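Local coordinates for protease Do-like 2, chloroplastic (Arabidopsis thaliana, PDB 4FLN), which is a chloroplast serine protease that carries out the primary cleavage of the photodamaged D1 protein of photosystem II, at residues B[240-243]-B[249-252]; B[401-406]-B[436-441]. All coordinates share one frame; numbering follows the deposited sequence.

Contact 1. Residues B[240-243]-B[249-252]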
# COMPACT_ATOMS: atom_id res chain seq x y z
N LEU B 240 16.05 25.17 35.37
CA LEU B 240 17.17 25.20 36.30
C LEU B 240 16.80 25.89 37.62
O LEU B 240 17.11 25.37 38.68
CB LEU B 240 18.40 25.84 35.67
CG LEU B 240 18.99 25.06 34.49
CD1 LEU B 240 20.18 25.81 33.89
CD2 LEU B 240 19.38 23.64 34.92
N THR B 241 16.15 27.05 37.56
CA THR B 241 15.80 27.74 38.80
C THR B 241 14.73 26.96 39.55
O THR B 241 14.72 26.92 40.78
CB THR B 241 15.41 29.24 38.61
OG1 THR B 241 14.06 29.47 39.06
CG2 THR B 241 15.54 29.69 37.18
N ASP B 242 13.84 26.30 38.80
CA ASP B 242 12.87 25.42 39.43
C ASP B 242 13.65 24.46 40.32
O ASP B 242 13.33 24.29 41.49
CB ASP B 242 12.07 24.66 38.37
CG ASP B 242 10.96 23.80 38.96
OD1 ASP B 242 10.24 23.13 38.19
OD2 ASP B 242 10.80 23.79 40.20
N TYR B 243 14.69 23.87 39.75
CA TYR B 243 15.49 22.86 40.44
C TYR B 243 16.30 23.43 41.61
O TYR B 243 16.40 22.80 42.66
CB TYR B 243 16.41 22.16 39.43
CG TYR B 243 17.26 21.06 40.01
CD1 TYR B 243 16.69 19.99 40.69
CD2 TYR B 243 18.63 21.08 39.86
CE1 TYR B 243 17.47 18.97 41.21
CE2 TYR B 243 19.43 20.08 40.38
CZ TYR B 243 18.84 19.03 41.05
OH TYR B 243 19.64 18.03 41.56
N TYR B 249 11.61 18.83 40.26
CA TYR B 249 10.89 19.44 39.14
C TYR B 249 9.43 19.70 39.50
O TYR B 249 8.68 18.77 39.79
CB TYR B 249 11.01 18.54 37.91
CG TYR B 249 10.19 19.00 36.73
CD1 TYR B 249 10.61 20.07 35.94
CD2 TYR B 249 9.00 18.37 36.40
CE1 TYR B 249 9.88 20.50 34.87
CE2 TYR B 249 8.25 18.80 35.31
CZ TYR B 249 8.70 19.86 34.55
OH TYR B 249 7.97 20.30 33.47
N THR B 250 9.02 20.97 39.53
CA THR B 250 7.64 21.33 39.83
C THR B 250 6.81 21.68 38.60
O THR B 250 5.61 21.95 38.70
CB THR B 250 7.56 22.49 40.84
OG1 THR B 250 8.32 23.59 40.34
CG2 THR B 250 8.13 22.06 42.18
N GLY B 251 7.45 21.70 37.44
CA GLY B 251 6.75 21.89 36.19
C GLY B 251 6.33 23.31 35.84
O GLY B 251 6.73 24.28 36.48
N TYR B 252 5.54 23.41 34.78
CA TYR B 252 5.05 24.67 34.24
C TYR B 252 3.54 24.80 34.44
O TYR B 252 2.77 23.93 34.01
CB TYR B 252 5.45 24.80 32.77
CG TYR B 252 6.92 24.66 32.53
CD1 TYR B 252 7.70 25.77 32.21
CD2 TYR B 252 7.56 23.43 32.63
CE1 TYR B 252 9.06 25.65 31.99
CE2 TYR B 252 8.93 23.30 32.42
CZ TYR B 252 9.67 24.42 32.10
OH TYR B 252 11.02 24.32 31.89
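Asp242 reaches from the side of its helix to the backbone of Thr250 and Gly251, and its carboxylate carries the contact. Thr250 N donates mainly to Asp242 OD1, at 2.8 Å from the syn side and 21° out of the carboxylate plane, with a weak second bond to OD2; Gly251 N adds a weak bond to OD1. OD2 also accepts from Thr250 OG1, so the carboxylate holds both the amide and the hydroxyl of Thr250. With CG of Asp242 anti to the backbone N (chi1 -176°), the acid extends out to meet the loop. Were Asp242 replaced by an alanine, the amides of Thr250 and Gly251 and the Thr250 hydroxyl would probably lose their shared acceptor, leaving the loop freer to move. Van der Waals contact is loose: Asp242 OD1 approaches the Tyr249 ring obliquely, 3.8 Å from Tyr249 CD1. Within the loop itself, Gly251 N lies over the centre of that ring. Tyr249 OH bonds to Asp120, two residues before Asp122, a charge-relay residue by similarity. An aspartate late in helix 233-246 thus folds the following loop back by accepting its N-H groups, with Tyr243 and Tyr249 packed on strand 110-118 of the first protease barrel and Tyr252 stacked on His238.

Contact 2. Residues B[401-406]-B[436-441]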
# COMPACT_ATOMS: atom_id res chain seq x y z
N LEU B 401 -12.41 5.91 24.75
CA LEU B 401 -11.47 6.80 24.06
C LEU B 401 -11.87 8.25 24.23
O LEU B 401 -11.03 9.11 24.51
CB LEU B 401 -11.41 6.48 22.57
CG LEU B 401 -10.02 6.37 21.94
CD1 LEU B 401 -10.11 6.65 20.46
CD2 LEU B 401 -9.05 7.32 22.60
N THR B 402 -13.16 8.53 24.07
CA THR B 402 -13.65 9.87 24.29
C THR B 402 -13.37 10.31 25.73
O THR B 402 -12.81 11.38 25.96
CB THR B 402 -15.15 9.99 23.94
OG1 THR B 402 -15.91 9.10 24.75
CG2 THR B 402 -15.38 9.65 22.48
N LYS B 403 -13.72 9.47 26.71
CA LYS B 403 -13.43 9.79 28.10
C LYS B 403 -11.98 10.22 28.27
O LYS B 403 -11.68 11.15 29.01
CB LYS B 403 -13.76 8.62 29.03
CG LYS B 403 -15.21 8.59 29.42
CD LYS B 403 -15.43 7.94 30.78
CE LYS B 403 -16.81 8.29 31.32
NZ LYS B 403 -17.20 7.49 32.53
N ALA B 404 -11.07 9.55 27.57
CA ALA B 404 -9.66 9.89 27.67
C ALA B 404 -9.32 11.19 26.96
O ALA B 404 -8.37 11.87 27.33
CB ALA B 404 -8.81 8.75 27.13
N ARG B 405 -10.05 11.51 25.89
CA ARG B 405 -9.82 12.76 25.17
C ARG B 405 -10.56 13.98 25.75
O ARG B 405 -10.02 15.08 25.79
CB ARG B 405 -10.16 12.59 23.68
CG ARG B 405 -9.45 11.41 23.01
CD ARG B 405 -7.95 11.64 22.89
NE ARG B 405 -7.19 10.41 23.09
CZ ARG B 405 -5.86 10.36 23.17
NH1 ARG B 405 -5.14 11.47 23.06
NH2 ARG B 405 -5.26 9.20 23.36
N TYR B 406 -11.82 13.76 26.15
CA TYR B 406 -12.75 14.84 26.50
C TYR B 406 -12.98 15.13 28.00
O TYR B 406 -13.75 16.02 28.35
CB TYR B 406 -14.10 14.61 25.81
CG TYR B 406 -14.04 14.76 24.30
CD1 TYR B 406 -15.09 15.33 23.59
CD2 TYR B 406 -12.93 14.33 23.59
CE1 TYR B 406 -15.02 15.46 22.22
CE2 TYR B 406 -12.85 14.46 22.22
CZ TYR B 406 -13.90 15.03 21.54
OH TYR B 406 -13.82 15.15 20.17
N ASN B 436 -10.80 -3.93 28.50
CA ASN B 436 -10.81 -2.47 28.58
C ASN B 436 -12.18 -1.88 28.94
O ASN B 436 -12.76 -1.12 28.17
CB ASN B 436 -10.29 -1.87 27.29
CG ASN B 436 -8.92 -2.39 26.93
OD1 ASN B 436 -8.13 -2.73 27.82
ND2 ASN B 436 -8.63 -2.48 25.64
N GLN B 437 -12.66 -2.22 30.13
CA GLN B 437 -13.91 -1.69 30.64
C GLN B 437 -13.62 -0.84 31.87
O GLN B 437 -12.82 -1.22 32.71
CB GLN B 437 -14.86 -2.83 31.02
CG GLN B 437 -15.39 -3.60 29.83
CD GLN B 437 -16.37 -2.78 29.02
OE1 GLN B 437 -17.30 -2.19 29.58
NE2 GLN B 437 -16.16 -2.72 27.71
N GLN B 438 -14.26 0.32 31.95
CA GLN B 438 -14.11 1.16 33.12
C GLN B 438 -14.98 0.63 34.26
O GLN B 438 -16.17 0.39 34.05
CB GLN B 438 -14.49 2.61 32.81
CG GLN B 438 -14.21 3.55 33.95
CD GLN B 438 -14.80 4.94 33.74
OE1 GLN B 438 -15.28 5.26 32.67
NE2 GLN B 438 -14.75 5.76 34.79
N VAL B 439 -14.39 0.44 35.44
CA VAL B 439 -15.17 0.14 36.64
C VAL B 439 -15.62 1.41 37.33
O VAL B 439 -14.82 2.30 37.59
CB VAL B 439 -14.39 -0.68 37.68
CG1 VAL B 439 -14.79 -2.14 37.61
CG2 VAL B 439 -12.90 -0.50 37.50
N LEU B 440 -16.91 1.46 37.65
CA LEU B 440 -17.51 2.61 38.32
C LEU B 440 -17.70 2.37 39.81
O LEU B 440 -17.15 3.09 40.64
CB LEU B 440 -18.84 2.97 37.67
CG LEU B 440 -18.68 3.23 36.17
CD1 LEU B 440 -20.00 3.61 35.53
CD2 LEU B 440 -17.61 4.31 35.92
N LYS B 441 -18.49 1.36 40.15
CA LYS B 441 -18.75 1.06 41.55
C LYS B 441 -18.21 -0.30 41.96
O LYS B 441 -18.05 -1.21 41.14
CB LYS B 441 -20.25 1.13 41.85
CG LYS B 441 -20.90 2.41 41.36
CD LYS B 441 -22.29 2.60 41.92
CE LYS B 441 -23.01 3.72 41.18
NZ LYS B 441 -24.13 4.31 41.96
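Lys403 and Gln438 meet through the ends of two long, extended side chains that bridge a helix and a strand whose nearest CA atoms, those of these same two residues, are 10.0 Å apart. The close part is small. Lys403 NZ donates to Gln438 OE1 at 2.9 Å, with a C=O...donor angle of 120° and the ammonium tilted 18° from the carbonyl plane. The end of the lysine chain runs past the amide oxygen, and the two side chains cross at about a right angle. With chi1 at -174° and an extended chain beyond it, Gln438 stretches its amide out from the strand to the lysine.

Around this bond the interface is loose. The whole contact buries only 86 Å² at the protein surface; beyond this pair no residues of the two segments come within 4.5 Å of each other. Lys403 NZ also has a long, weak ion pair with Glu470, which probably adds little to its hold.

The bond spans two elements of the second PDZ domain, a polar link across the surface between helix and sheet. Helix 398-406 rests on helix 385-391 through Ala404 and Arg405, and Thr402 packs against Thr402 of a second subunit; strand 437-442 runs antiparallel between strands 417-422 and 464-469.

How the contacts relate
From the N terminus, the chain completes the two six-stranded barrels of the protease before it reaches contact 1, a short local closure in which helix 233-246 is joined to the loop just beyond it, at the passage from protease to first PDZ domain. The chain then builds that PDZ domain and enters the second. There contact 2 closes a longer loop of 29 residues, which includes strand 417-422, and ties helix 398-406 to strand 437-442. The two closures follow in series, neither nesting nor crossing. The centres of contact 1 and contact 2 lie about 32 Å apart, on opposite sides of the chain's centre. Between the nearest atoms of contact 1 and contact 2 the distance is about 18 Å.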